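Local coordinates for Chains: A (Unidentified, PDB 6ZM9), which cleaves S-adenosylmethionine as a phage-encoded lyase, with 5'-methylthioadenosine probably one of its products, and assembles from three copies of the chain, at residues Y27-V32 against N70-I75; T59-G64 against K103-I108; K90-G95 against D119-T124. All coordinates share one frame; numbering follows the deposited sequence.

How the contacts relate
Contacts 1 and 3 are buried: each lays one of the chain's two long helices on the same antiparallel sheet, their centres about 16 Å apart. Contact 1 is aliphatic; contact 3 is mixed, an amide against a tyrosine plus an isoleucine on helix backbone. Contact 2 is only partly buried. It joins a loop to the start of strand 106-113 through charged and polar groups, beside bound proline and 5'-deoxy-5'-methylthioadenosine. That ligand also meets contact 1, through S71 of strand 66-77. Contacts 2 and 3 share neighbouring strands, with a probable backbone hydrogen bond from I123 N to V107 O (2.8 Å). The two helices thus pack on different strands, while hydrogen-bonding groups concentrate near the ligands.

Contact 1 of 3, residues Y27-V32 against N70-I75; sequences YTIEDV and NSVQII. With MTA (5'-deoxy-5'-methylthioadenosine), chain F.
With CG1 of I29 anti to the backbone N (chi1 -180°) and CG2 of V72 set beside its own N, the two branches meet where the first turn of helix 29-43 passes strand 66-77. The side chains cross at about a right angle. I29 CG1 lies 3.9 Å from V72 CG2, and the same valine methyl also rests against I29 CA at 3.9 Å, so it fills the angle between backbone and side chain. V32, nearly one turn on, meets V72 tip to tip, CG2 to CG2 at 4.1 Å. Its other methyl, CG1, touches I74 CD1 at 3.9 Å; the extended end of I74 (chi2 176°) supplies this reach. F51, L19 and F102 continue the apolar packing.

The helix start is fixed by a capping box. D31 N donates to T28 OG1 (3.2 Å), and T28 N returns a bond to D31 OD2 (3.0 Å), meeting that oxygen from above the carboxylate, 57° out of its plane. One water links the segments by donating to Y27 O and accepting from N70 ND2.

S71 and V72 point to different faces of the strand. While V72 takes the helix, S71 OG shares a hydrogen bond with O2' of the bound 5'-deoxy-5'-methylthioadenosine and another with Q54 NE2. No direct hydrogen bond crosses between the two segments, which implies that aliphatic packing and the single water bridge at N70 join helix to strand, with S71 turned away from the helix to the ligand.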
# COMPACT_ATOMS: atom_id res chain seq x y z
N TYR A 27 17.75 10.76 5.98
CA TYR A 27 16.49 11.37 6.38
C TYR A 27 15.57 10.34 7.03
O TYR A 27 15.86 9.14 7.04
CB TYR A 27 15.81 11.99 5.17
CG TYR A 27 16.64 13.04 4.48
CD1 TYR A 27 16.84 14.29 5.06
CD2 TYR A 27 17.21 12.80 3.25
CE1 TYR A 27 17.59 15.27 4.41
CE2 TYR A 27 17.96 13.75 2.60
CZ TYR A 27 18.15 14.99 3.18
OH TYR A 27 18.90 15.96 2.51
N THR A 28 14.46 10.85 7.58
CA THR A 28 13.46 10.04 8.25
C THR A 28 12.07 10.28 7.66
O THR A 28 11.81 11.30 7.02
CB THR A 28 13.32 10.39 9.74
OG1 THR A 28 12.82 11.74 9.86
CG2 THR A 28 14.63 10.27 10.47
N ILE A 29 11.16 9.35 7.94
CA ILE A 29 9.79 9.50 7.48
C ILE A 29 9.18 10.79 8.01
O ILE A 29 8.44 11.48 7.29
CB ILE A 29 8.93 8.26 7.80
CG1 ILE A 29 7.50 8.46 7.29
CG2 ILE A 29 8.92 7.89 9.29
CD1 ILE A 29 6.69 7.17 7.19
N GLU A 30 9.46 11.15 9.27
CA GLU A 30 8.84 12.37 9.79
C GLU A 30 9.30 13.61 9.03
O GLU A 30 8.53 14.57 8.88
CB GLU A 30 9.06 12.54 11.29
CG GLU A 30 7.93 13.40 11.93
CD GLU A 30 6.53 12.73 11.97
OE1 GLU A 30 6.37 11.54 11.62
OE2 GLU A 30 5.57 13.43 12.36
N ASP A 31 10.55 13.61 8.54
CA ASP A 31 11.00 14.72 7.71
C ASP A 31 10.11 14.85 6.47
O ASP A 31 9.75 15.96 6.07
CB ASP A 31 12.45 14.50 7.22
CG ASP A 31 13.48 14.41 8.32
OD1 ASP A 31 13.27 14.91 9.45
OD2 ASP A 31 14.57 13.86 8.00
N VAL A 32 9.80 13.71 5.82
CA VAL A 32 8.95 13.73 4.64
C VAL A 32 7.53 14.19 4.99
O VAL A 32 6.92 14.95 4.23
CB VAL A 32 8.97 12.36 3.94
CG1 VAL A 32 8.00 12.32 2.80
CG2 VAL A 32 10.38 12.04 3.47
N ASN A 70 15.95 3.06 3.65
CA ASN A 70 14.60 3.38 4.09
C ASN A 70 13.96 4.32 3.07
O ASN A 70 14.65 5.14 2.46
CB ASN A 70 14.63 4.08 5.44
CG ASN A 70 15.12 3.19 6.55
OD1 ASN A 70 14.99 1.96 6.51
ND2 ASN A 70 15.65 3.81 7.59
N SER A 71 12.66 4.18 2.88
CA SER A 71 11.94 5.06 1.97
C SER A 71 10.53 5.28 2.49
O SER A 71 10.11 4.70 3.50
CB SER A 71 11.94 4.54 0.54
OG SER A 71 11.24 3.31 0.45
N VAL A 72 9.79 6.15 1.80
CA VAL A 72 8.44 6.53 2.19
C VAL A 72 7.55 6.42 0.97
O VAL A 72 7.91 6.91 -0.11
CB VAL A 72 8.37 7.97 2.75
CG1 VAL A 72 6.94 8.32 3.17
CG2 VAL A 72 9.34 8.12 3.90
N GLN A 73 6.40 5.79 1.14
CA GLN A 73 5.33 5.83 0.16
C GLN A 73 4.25 6.78 0.67
O GLN A 73 3.65 6.54 1.73
CB GLN A 73 4.77 4.42 -0.07
CG GLN A 73 3.61 4.40 -1.05
CD GLN A 73 2.90 3.07 -1.17
OE1 GLN A 73 1.80 3.00 -1.70
NE2 GLN A 73 3.55 2.00 -0.73
N ILE A 74 4.02 7.86 -0.06
CA ILE A 74 2.98 8.83 0.25
C ILE A 74 1.73 8.44 -0.52
O ILE A 74 1.80 8.25 -1.75
CB ILE A 74 3.41 10.26 -0.13
CG1 ILE A 74 4.80 10.59 0.44
CG2 ILE A 74 2.35 11.28 0.34
CD1 ILE A 74 5.33 11.96 0.01
N ILE A 75 0.61 8.30 0.18
CA ILE A 75 -0.67 7.92 -0.43
C ILE A 75 -1.61 9.11 -0.28
O ILE A 75 -1.90 9.53 0.85
CB ILE A 75 -1.26 6.67 0.22
CG1 ILE A 75 -0.28 5.50 0.13
CG2 ILE A 75 -2.60 6.32 -0.41
CD1 ILE A 75 -0.64 4.30 0.99
CS MTA F . 12.88 6.01 -6.80
S5' MTA F . 13.98 5.48 -5.54
C5' MTA F . 12.99 5.76 -4.06
C4' MTA F . 12.15 4.59 -3.60
O4' MTA F . 11.25 4.21 -4.65
C2' MTA F . 11.78 2.26 -3.35
O2' MTA F . 11.05 2.28 -2.13
C3' MTA F . 12.90 3.30 -3.24
O3' MTA F . 13.50 3.34 -1.96
C1' MTA F . 10.93 2.83 -4.50
N9 MTA F . 11.16 2.16 -5.77
C8 MTA F . 12.14 2.40 -6.70
N7 MTA F . 12.02 1.69 -7.80
C5 MTA F . 10.89 0.92 -7.58
C6 MTA F . 10.17 0.02 -8.39
N6 MTA F . 10.51 -0.29 -9.65
N1 MTA F . 9.05 -0.53 -7.87
C2 MTA F . 8.67 -0.19 -6.63
N3 MTA F . 9.25 0.66 -5.79
C4 MTA F . 10.36 1.20 -6.32
O HOH W 1 14.96 6.67 8.28

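Contact 2 of 3, residues T59-G64 against K103-I108; sequences TEQRSG and KQESVI. With PRO (proline), chain E; MTA (5'-deoxy-5'-methylthioadenosine), chain F.
E105 brings its carboxylate slantwise across the side chain of Q61, with Q61 CG 3.7 Å from E105 OE1 and the amide and carboxylate planes 30° apart. Its CG is anti to the backbone N (chi1 -172°) and the chain stays extended, which carries the acid across to loop 59-64. There the two oxygens take different donors. Q61 N gives OE1 a nearly straight bond of 3.2 Å, arriving on the syn side close to the carboxylate plane; OE1 has its strongest partner in Y58 OH, outside the two segments. R62 approaches from the opposite direction, its chain bent at chi2 and chi3, and forms a salt bridge through NE to OE2 at 2.6 Å. That contact uses the anti side, and OE2 sits at the edge of the guanidinium, near its plane. The other R62 nitrogens reach E129 and the backbone O of A125. E105, Q61 and R62 are each modelled in two conformers, so this network describes one of them.

E105 stands at the junction between helix 84-101 and strand 106-113. A Schellman motif ends the helix, with K103 at positive phi as its C-prime residue and Q104 N bonded back to R99 O. Beyond this turn the chain enters the ligand pockets. E105 N donates to bound proline OXT over 2.9 Å at 174°, and Q104 OE1 approaches the proline N to 2.7 Å. The proline is hydrogen-bonded to E69 OE1, N20 O and G22 N as well as to E105 N. Further along the strand, S106 O lies 3.5 Å from the methyl carbon CS of 5'-deoxy-5'-methylthioadenosine, and I108 CD1 approaches N7 of the adenine at 3.6 Å.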
# COMPACT_ATOMS: atom_id res chain seq x y z
N THR A 59 18.41 0.95 -8.20
CA THR A 59 19.65 0.91 -8.96
C THR A 59 19.98 2.32 -9.42
O THR A 59 19.22 2.91 -10.20
CB THR A 59 19.53 -0.03 -10.16
OG1 THR A 59 19.21 -1.34 -9.71
CG2 THR A 59 20.85 -0.07 -10.93
N GLU A 60 21.11 2.85 -8.96
CA GLU A 60 21.52 4.18 -9.38
C GLU A 60 21.79 4.19 -10.87
O GLU A 60 22.50 3.33 -11.40
CB GLU A 60 22.79 4.61 -8.64
CG GLU A 60 22.62 4.77 -7.16
CD GLU A 60 23.84 5.35 -6.50
OE1 GLU A 60 24.83 5.63 -7.21
OE2 GLU A 60 23.80 5.53 -5.27
N GLN A 61 21.27 5.21 -11.55
CA GLN A 61 21.25 5.20 -13.01
C GLN A 61 22.63 5.43 -13.61
O GLN A 61 22.95 4.84 -14.65
CB GLN A 61 20.26 6.24 -13.51
CG GLN A 61 18.85 6.00 -13.01
CD GLN A 61 17.94 7.19 -13.22
OE1 GLN A 61 18.42 8.32 -13.37
NE2 GLN A 61 16.63 6.95 -13.23
N ARG A 62 23.47 6.25 -12.98
CA ARG A 62 24.77 6.52 -13.56
C ARG A 62 25.75 5.38 -13.30
O ARG A 62 26.32 4.81 -14.23
CB ARG A 62 25.31 7.85 -13.03
CG ARG A 62 24.46 9.07 -13.42
CD ARG A 62 24.10 9.95 -12.22
NE ARG A 62 22.67 10.29 -12.19
CZ ARG A 62 22.15 11.43 -12.65
NH1 ARG A 62 22.94 12.37 -13.16
NH2 ARG A 62 20.84 11.63 -12.58
N SER A 63 25.92 5.01 -12.03
CA SER A 63 26.95 4.06 -11.64
C SER A 63 26.49 2.61 -11.68
O SER A 63 27.34 1.71 -11.70
CB SER A 63 27.38 4.33 -10.20
OG SER A 63 26.30 4.02 -9.33
N GLY A 64 25.19 2.37 -11.66
CA GLY A 64 24.67 1.02 -11.58
C GLY A 64 24.73 0.41 -10.20
O GLY A 64 24.40 -0.76 -10.03
N LYS A 103 17.32 15.74 -1.89
CA LYS A 103 18.57 15.54 -2.62
C LYS A 103 18.58 14.21 -3.36
O LYS A 103 19.61 13.53 -3.43
CB LYS A 103 19.79 15.68 -1.71
CG LYS A 103 19.88 17.03 -1.03
CD LYS A 103 21.14 17.10 -0.18
CE LYS A 103 21.34 18.42 0.50
NZ LYS A 103 22.59 18.37 1.31
N GLN A 104 17.43 13.84 -3.92
CA GLN A 104 17.25 12.52 -4.51
C GLN A 104 17.55 12.48 -6.00
O GLN A 104 17.30 13.43 -6.74
CB GLN A 104 15.80 12.05 -4.30
CG GLN A 104 15.45 11.87 -2.85
CD GLN A 104 16.23 10.75 -2.24
OE1 GLN A 104 16.05 9.59 -2.61
NE2 GLN A 104 17.11 11.07 -1.31
N GLU A 105 18.04 11.32 -6.45
CA GLU A 105 18.25 11.11 -7.87
C GLU A 105 16.93 10.96 -8.61
O GLU A 105 16.78 11.45 -9.73
CB GLU A 105 19.12 9.87 -8.14
CG GLU A 105 19.49 9.78 -9.61
CD GLU A 105 20.30 8.57 -9.97
OE1 GLU A 105 19.85 7.43 -9.72
OE2 GLU A 105 21.39 8.76 -10.54
N SER A 106 15.97 10.26 -8.00
CA SER A 106 14.70 9.94 -8.63
C SER A 106 13.60 9.88 -7.58
O SER A 106 13.82 9.32 -6.50
CB SER A 106 14.82 8.53 -9.24
OG SER A 106 13.66 8.13 -9.95
N VAL A 107 12.41 10.39 -7.92
CA VAL A 107 11.18 10.21 -7.15
C VAL A 107 10.15 9.64 -8.12
O VAL A 107 10.02 10.13 -9.25
CB VAL A 107 10.70 11.54 -6.54
CG1 VAL A 107 9.26 11.48 -6.06
CG2 VAL A 107 11.60 11.94 -5.38
N ILE A 108 9.41 8.61 -7.71
CA ILE A 108 8.38 8.02 -8.56
C ILE A 108 7.01 8.54 -8.14
O ILE A 108 6.68 8.54 -6.95
CB ILE A 108 8.41 6.48 -8.50
CG1 ILE A 108 9.73 5.96 -9.07
CG2 ILE A 108 7.20 5.90 -9.24
CD1 ILE A 108 9.96 4.48 -8.80
N PRO E . 17.65 7.43 -2.58
CA PRO E . 19.03 7.39 -3.05
C PRO E . 19.46 8.65 -3.78
O PRO E . 20.65 9.01 -3.79
CB PRO E . 19.01 6.23 -4.04
CG PRO E . 17.53 6.13 -4.45
CD PRO E . 16.72 7.07 -3.66
OXT PRO E . 18.63 9.31 -4.40
CS MTA F . 12.88 6.01 -6.80
S5' MTA F . 13.98 5.48 -5.54
C5' MTA F . 12.99 5.76 -4.06
C4' MTA F . 12.15 4.59 -3.60
O4' MTA F . 11.25 4.21 -4.65
C2' MTA F . 11.78 2.26 -3.35
O2' MTA F . 11.05 2.28 -2.13
C3' MTA F . 12.90 3.30 -3.24
O3' MTA F . 13.50 3.34 -1.96
C1' MTA F . 10.93 2.83 -4.50
N9 MTA F . 11.16 2.16 -5.77
C8 MTA F . 12.14 2.40 -6.70
N7 MTA F . 12.02 1.69 -7.80
C5 MTA F . 10.89 0.92 -7.58
C6 MTA F . 10.17 0.02 -8.39
N6 MTA F . 10.51 -0.29 -9.65
N1 MTA F . 9.05 -0.53 -7.87
C2 MTA F . 8.67 -0.19 -6.63
N3 MTA F . 9.25 0.66 -5.79
C4 MTA F . 10.36 1.20 -6.32

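Contact 3 of 3, residues K90-G95 against D119-T124; sequences KVQALG and DVYSIT
Q92 and Y121 meet through a single nitrogen: Q92 NE2 stands 3.4 Å from Y121 CZ, obliquely, near the hydroxyl end of the tyrosine, with both CE atoms a little farther off. The amide and ring planes are 63° apart, so the two groups neither lie flat on each other nor form a stack. The glutamine chain, extended beyond CG, carries the amide from the middle of helix 84-101 to this point.

The second patch belongs to I123. Its CG1 is beside the backbone N and the chain runs straight on (chi2 171°), putting CD1 3.6 Å from G95 C and 3.9 Å from G95 CA; Q92 O lies 4.1 Å from the same methyl. G95 has no side chain, so the isoleucine end packs directly on helix backbone.

Both strand residues point to the helix, as alternate positions on a strand do, and Q92 and G95 follow at a spacing of three on the helix. The segment axes come within 10.1 Å and cross at -33°, running in broadly the same direction. Farther out, backbone bonds tie Y121 to V109 and I123 to V107, while V91 and L94 turn to strands 106-113 and 11-21 and to helix 29-43. A strand of the third subunit extends the sheet by pairing antiparallel with residues 121-124, and M3 of that subunit packs on Q92. Two helices laid on an antiparallel sheet in beta-alpha-beta-beta-alpha-beta order mark a ferredoxin-like fold, here with strand 116-124 added at the edge beside strand 106-113.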
# COMPACT_ATOMS: atom_id res chain seq x y z
N LYS A 90 -0.65 19.53 -9.18
CA LYS A 90 -0.23 19.71 -7.79
C LYS A 90 0.58 18.52 -7.30
O LYS A 90 1.56 18.70 -6.56
CB LYS A 90 -1.44 19.99 -6.90
CG LYS A 90 -1.99 21.42 -7.10
CD LYS A 90 -3.20 21.66 -6.23
CE LYS A 90 -3.53 23.14 -6.11
NZ LYS A 90 -3.44 23.82 -7.43
N VAL A 91 0.22 17.31 -7.71
CA VAL A 91 1.00 16.14 -7.30
C VAL A 91 2.37 16.15 -7.97
O VAL A 91 3.38 15.82 -7.34
CB VAL A 91 0.22 14.84 -7.55
CG1 VAL A 91 1.15 13.65 -7.37
CG2 VAL A 91 -0.97 14.78 -6.61
N GLN A 92 2.42 16.52 -9.25
CA GLN A 92 3.71 16.61 -9.95
C GLN A 92 4.61 17.62 -9.27
O GLN A 92 5.81 17.38 -9.07
CB GLN A 92 3.45 17.03 -11.39
CG GLN A 92 2.94 15.92 -12.29
CD GLN A 92 2.57 16.45 -13.66
OE1 GLN A 92 2.16 17.59 -13.81
NE2 GLN A 92 2.70 15.60 -14.67
N ALA A 93 4.06 18.78 -8.91
CA ALA A 93 4.87 19.81 -8.27
C ALA A 93 5.35 19.34 -6.90
O ALA A 93 6.49 19.63 -6.51
CB ALA A 93 4.05 21.10 -8.14
N LEU A 94 4.50 18.63 -6.16
CA LEU A 94 4.91 18.07 -4.89
C LEU A 94 6.08 17.10 -5.06
O LEU A 94 7.07 17.17 -4.34
CB LEU A 94 3.72 17.39 -4.22
CG LEU A 94 3.99 16.55 -2.97
CD1 LEU A 94 4.58 17.37 -1.82
CD2 LEU A 94 2.70 15.87 -2.53
N GLY A 95 5.95 16.17 -6.01
CA GLY A 95 7.03 15.23 -6.25
C GLY A 95 8.33 15.91 -6.65
O GLY A 95 9.41 15.51 -6.20
N ASP A 119 -0.87 7.76 -15.26
CA ASP A 119 0.51 8.10 -15.56
C ASP A 119 1.39 7.55 -14.44
O ASP A 119 1.01 7.62 -13.27
CB ASP A 119 0.74 9.62 -15.63
CG ASP A 119 -0.40 10.41 -16.33
OD1 ASP A 119 -0.34 10.54 -17.58
OD2 ASP A 119 -1.28 10.96 -15.63
N VAL A 120 2.56 7.03 -14.80
CA VAL A 120 3.64 6.79 -13.86
C VAL A 120 4.81 7.62 -14.36
O VAL A 120 5.16 7.53 -15.54
CB VAL A 120 4.06 5.32 -13.78
CG1 VAL A 120 5.20 5.15 -12.79
CG2 VAL A 120 2.93 4.47 -13.35
N TYR A 121 5.37 8.44 -13.48
CA TYR A 121 6.45 9.33 -13.81
C TYR A 121 7.64 8.99 -12.94
O TYR A 121 7.49 8.72 -11.75
CB TYR A 121 6.11 10.82 -13.50
CG TYR A 121 4.85 11.32 -14.13
CD1 TYR A 121 4.85 11.77 -15.44
CD2 TYR A 121 3.67 11.37 -13.42
CE1 TYR A 121 3.69 12.23 -16.04
CE2 TYR A 121 2.50 11.82 -14.01
CZ TYR A 121 2.52 12.26 -15.32
OH TYR A 121 1.37 12.72 -15.92
N SER A 122 8.84 9.03 -13.53
CA SER A 122 10.09 9.11 -12.76
C SER A 122 10.59 10.55 -12.86
O SER A 122 10.82 11.03 -13.97
CB SER A 122 11.13 8.10 -13.28
OG SER A 122 12.23 8.02 -12.36
N ILE A 123 10.70 11.22 -11.73
CA ILE A 123 11.16 12.59 -11.69
C ILE A 123 12.64 12.50 -11.41
O ILE A 123 13.03 12.10 -10.30
CB ILE A 123 10.44 13.42 -10.63
CG1 ILE A 123 8.96 13.48 -10.93
CG2 ILE A 123 11.06 14.81 -10.59
CD1 ILE A 123 8.13 14.10 -9.81
N THR A 124 13.47 12.82 -12.39
CA THR A 124 14.88 12.47 -12.36
C THR A 124 15.73 13.72 -12.33
O THR A 124 15.52 14.65 -13.13
CB THR A 124 15.23 11.60 -13.56
OG1 THR A 124 14.41 10.43 -13.52
CG2 THR A 124 16.67 11.19 -13.52